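PTS system fructose-specific EIIB component (Bacillus subtilis, PDB 1BLE) takes a phosphoryl group from phospho-EIIA onto a histidine and passes it to fructose as the sugar is carried across the membrane. Local coordinates at residues A[29-34]-A[81-86]. Numbering follows the deposited sequence.
Sequences DRIIVV and MLLFEN
Ile32 lies opposite Leu82 in the pairing of two parallel strands, 30-34 and 79-84. Ile32 gives both its backbone groups to hydrogen bonds with the neighbouring strand: its N donates to Met81 O at 3.0 Å and its O accepts from Leu83 N at 2.9 Å. The hydrogen bonds from Met81 N to Arg30 O (3.1 Å) and from Val34 N to Leu83 O (3.0 Å), the latter nearly straight at 170°, extend this parallel-sheet pattern. Beyond the last of these, one water bridges Val34 O and Glu85 N, joining the strands where they part.

With Leu83 CG set beside its backbone N (chi1 -86°), CD1 comes to 3.8 Å from Ile31 CG2, while Leu83 CB meets Val33 CG2; the side chain of Leu83 is about 9 Å from that of the phosphorylatable His15. On the opposite face Leu82 CD2 touches both Ile32 CB and Val34 CG2, and the Phe84 ring lies alongside Val34, obliquely, with Phe84 CE1 against Val34 CB. Beta-branched residues suit these extended backbones, and the longer leucines and Phe84 span the gap between strands.

Helix 18-26 covers Ile31, Met81 and Leu83 through Leu19; helix 63-71 covers Ile32, Val34 and Leu82 through Met66. Strands 57-61 and 3-10 flank the pair within the largely parallel sheet.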
ATOM      1  N   ASP A  29      -7.245   8.693  13.843  1.00 60.30           N
ATOM      2  CA  ASP A  29      -7.801   7.736  12.897  1.00 66.06           C
ATOM      3  C   ASP A  29      -6.764   7.457  11.803  1.00 68.25           C
ATOM      4  O   ASP A  29      -6.515   6.296  11.417  1.00 69.22           O
ATOM      5  CB  ASP A  29      -9.087   8.293  12.237  1.00 71.39           C
ATOM      6  CG  ASP A  29     -10.120   8.885  13.256  1.00 76.56           C
ATOM      7  OD1 ASP A  29     -10.408   8.269  14.311  1.00 79.46           O
ATOM      8  OD2 ASP A  29     -10.702   9.962  12.971  1.00 79.30           O
ATOM      9  N   ARG A  30      -6.103   8.527  11.368  1.00 67.83           N
ATOM     10  CA  ARG A  30      -5.124   8.446  10.288  1.00 67.01           C
ATOM     11  C   ARG A  30      -3.801   9.191  10.438  1.00 63.54           C
ATOM     12  O   ARG A  30      -3.727  10.188  11.147  1.00 62.18           O
ATOM     13  CB  ARG A  30      -5.786   8.926   9.012  1.00 69.17           C
ATOM     14  CG  ARG A  30      -6.524  10.210   9.193  1.00 69.59           C
ATOM     15  CD  ARG A  30      -7.486  10.401   8.033  1.00 80.02           C
ATOM     16  NE  ARG A  30      -8.641   9.487   8.038  1.00 80.66           N
ATOM     17  CZ  ARG A  30      -9.315   9.141   6.937  1.00 82.14           C
ATOM     18  NH1 ARG A  30      -8.929   9.618   5.746  1.00 80.82           N
ATOM     19  NH2 ARG A  30     -10.413   8.389   7.027  1.00 81.62           N
ATOM     20  N   ILE A  31      -2.778   8.700   9.730  1.00 58.76           N
ATOM     21  CA  ILE A  31      -1.444   9.282   9.696  1.00 53.43           C
ATOM     22  C   ILE A  31      -1.195   9.698   8.262  1.00 51.25           C
ATOM     23  O   ILE A  31      -1.288   8.891   7.353  1.00 49.63           O
ATOM     24  CB  ILE A  31      -0.373   8.262  10.047  1.00 53.64           C
ATOM     25  CG1 ILE A  31      -0.503   7.877  11.485  1.00 55.75           C
ATOM     26  CG2 ILE A  31       1.022   8.844   9.906  1.00 52.29           C
ATOM     27  CD1 ILE A  31       0.572   6.920  11.858  1.00 64.17           C
ATOM     28  N   ILE A  32      -0.857  10.950   8.045  1.00 48.89           N
ATOM     29  CA  ILE A  32      -0.604  11.370   6.697  1.00 49.46           C
ATOM     30  C   ILE A  32       0.801  11.935   6.579  1.00 50.08           C
ATOM     31  O   ILE A  32       1.213  12.776   7.381  1.00 51.81           O
ATOM     32  CB  ILE A  32      -1.627  12.423   6.273  1.00 48.40           C
ATOM     33  CG1 ILE A  32      -3.030  11.852   6.388  1.00 50.68           C
ATOM     34  CG2 ILE A  32      -1.369  12.866   4.862  1.00 44.16           C
ATOM     35  CD1 ILE A  32      -4.082  12.916   6.511  1.00 55.90           C
ATOM     36  N   VAL A  33       1.559  11.428   5.614  1.00 50.45           N
ATOM     37  CA  VAL A  33       2.921  11.941   5.373  1.00 48.93           C
ATOM     38  C   VAL A  33       2.755  13.038   4.327  1.00 48.02           C
ATOM     39  O   VAL A  33       2.144  12.828   3.269  1.00 48.04           O
ATOM     40  CB  VAL A  33       3.893  10.824   4.872  1.00 45.60           C
ATOM     41  CG1 VAL A  33       5.179  11.412   4.362  1.00 44.96           C
ATOM     42  CG2 VAL A  33       4.227   9.926   6.003  1.00 42.42           C
ATOM     43  N   VAL A  34       3.197  14.238   4.672  1.00 46.77           N
ATOM     44  CA  VAL A  34       3.054  15.376   3.761  1.00 45.56           C
ATOM     45  C   VAL A  34       4.443  15.711   3.201  1.00 46.06           C
ATOM     46  O   VAL A  34       5.351  16.073   3.943  1.00 47.32           O
ATOM     47  CB  VAL A  34       2.424  16.597   4.519  1.00 43.40           C
ATOM     48  CG1 VAL A  34       2.093  17.708   3.586  1.00 43.16           C
ATOM     49  CG2 VAL A  34       1.164  16.177   5.268  1.00 40.52           C
ATOM     50  N   MET A  81      -2.814  12.949  12.323  1.00 53.27           N
ATOM     51  CA  MET A  81      -1.463  13.253  12.767  1.00 52.55           C
ATOM     52  C   MET A  81      -0.617  13.320  11.486  1.00 52.46           C
ATOM     53  O   MET A  81      -0.659  12.396  10.671  1.00 55.81           O
ATOM     54  CB  MET A  81      -1.006  12.125  13.681  1.00 55.52           C
ATOM     55  CG  MET A  81       0.333  12.303  14.255  1.00 64.33           C
ATOM     56  SD  MET A  81       0.814  10.885  15.190  1.00 73.93           S
ATOM     57  CE  MET A  81       2.610  11.099  14.971  1.00 68.23           C
ATOM     58  N   LEU A  82       0.046  14.458  11.250  1.00 52.40           N
ATOM     59  CA  LEU A  82       0.899  14.661  10.049  1.00 49.82           C
ATOM     60  C   LEU A  82       2.391  14.383  10.322  1.00 49.64           C
ATOM     61  O   LEU A  82       2.905  14.648  11.424  1.00 50.96           O
ATOM     62  CB  LEU A  82       0.762  16.093   9.542  1.00 46.67           C
ATOM     63  CG  LEU A  82      -0.665  16.571   9.275  1.00 45.24           C
ATOM     64  CD1 LEU A  82      -0.671  18.030   8.874  1.00 49.10           C
ATOM     65  CD2 LEU A  82      -1.271  15.744   8.163  1.00 48.49           C
ATOM     66  N   LEU A  83       3.068  13.833   9.320  1.00 45.37           N
ATOM     67  CA  LEU A  83       4.479  13.545   9.408  1.00 43.62           C
ATOM     68  C   LEU A  83       5.190  14.369   8.356  1.00 43.54           C
ATOM     69  O   LEU A  83       4.749  14.429   7.200  1.00 45.07           O
ATOM     70  CB  LEU A  83       4.718  12.070   9.161  1.00 48.62           C
ATOM     71  CG  LEU A  83       4.565  11.231  10.430  1.00 53.66           C
ATOM     72  CD1 LEU A  83       4.687   9.749  10.085  1.00 54.00           C
ATOM     73  CD2 LEU A  83       5.631  11.660  11.437  1.00 52.03           C
ATOM     74  N   PHE A  84       6.285  15.011   8.739  1.00 41.75           N
ATOM     75  CA  PHE A  84       7.040  15.847   7.806  1.00 42.81           C
ATOM     76  C   PHE A  84       8.505  15.426   7.798  1.00 44.56           C
ATOM     77  O   PHE A  84       9.026  14.951   8.791  1.00 46.05           O
ATOM     78  CB  PHE A  84       6.930  17.346   8.203  1.00 42.57           C
ATOM     79  CG  PHE A  84       5.538  17.915   8.091  1.00 41.46           C
ATOM     80  CD1 PHE A  84       5.058  18.386   6.888  1.00 40.53           C
ATOM     81  CD2 PHE A  84       4.679  17.909   9.178  1.00 40.52           C
ATOM     82  CE1 PHE A  84       3.740  18.830   6.790  1.00 41.12           C
ATOM     83  CE2 PHE A  84       3.385  18.343   9.071  1.00 40.52           C
ATOM     84  CZ  PHE A  84       2.913  18.804   7.890  1.00 40.52           C
ATOM     85  N   GLU A  85       9.158  15.578   6.655  1.00 48.87           N
ATOM     86  CA  GLU A  85      10.585  15.255   6.500  1.00 52.07           C
ATOM     87  C   GLU A  85      11.399  16.437   7.025  1.00 55.96           C
ATOM     88  O   GLU A  85      12.513  16.248   7.514  1.00 61.58           O
ATOM     89  CB  GLU A  85      10.958  15.188   5.029  1.00 50.53           C
ATOM     90  CG  GLU A  85      11.226  13.897   4.376  1.00 55.26           C
ATOM     91  CD  GLU A  85      11.675  14.174   2.937  1.00 64.13           C
ATOM     92  OE1 GLU A  85      10.867  14.714   2.126  1.00 65.74           O
ATOM     93  OE2 GLU A  85      12.859  13.914   2.628  1.00 68.94           O
ATOM     94  N   ASN A  86      10.860  17.654   6.856  1.00 56.27           N
ATOM     95  CA  ASN A  86      11.550  18.911   7.202  1.00 55.48           C
ATOM     96  C   ASN A  86      10.598  20.072   7.537  1.00 55.30           C
ATOM     97  O   ASN A  86       9.399  19.963   7.323  1.00 58.07           O
ATOM     98  CB  ASN A  86      12.403  19.318   5.997  1.00 54.94           C
ATOM     99  CG  ASN A  86      11.574  19.482   4.716  1.00 58.11           C
ATOM    100  OD1 ASN A  86      11.845  18.858   3.688  1.00 58.77           O
ATOM    101  ND2 ASN A  86      10.549  20.321   4.787  1.00 58.82           N
TER
HETATM  102  O   HOH W   1       7.633  16.950   4.756  1.00 54.94           O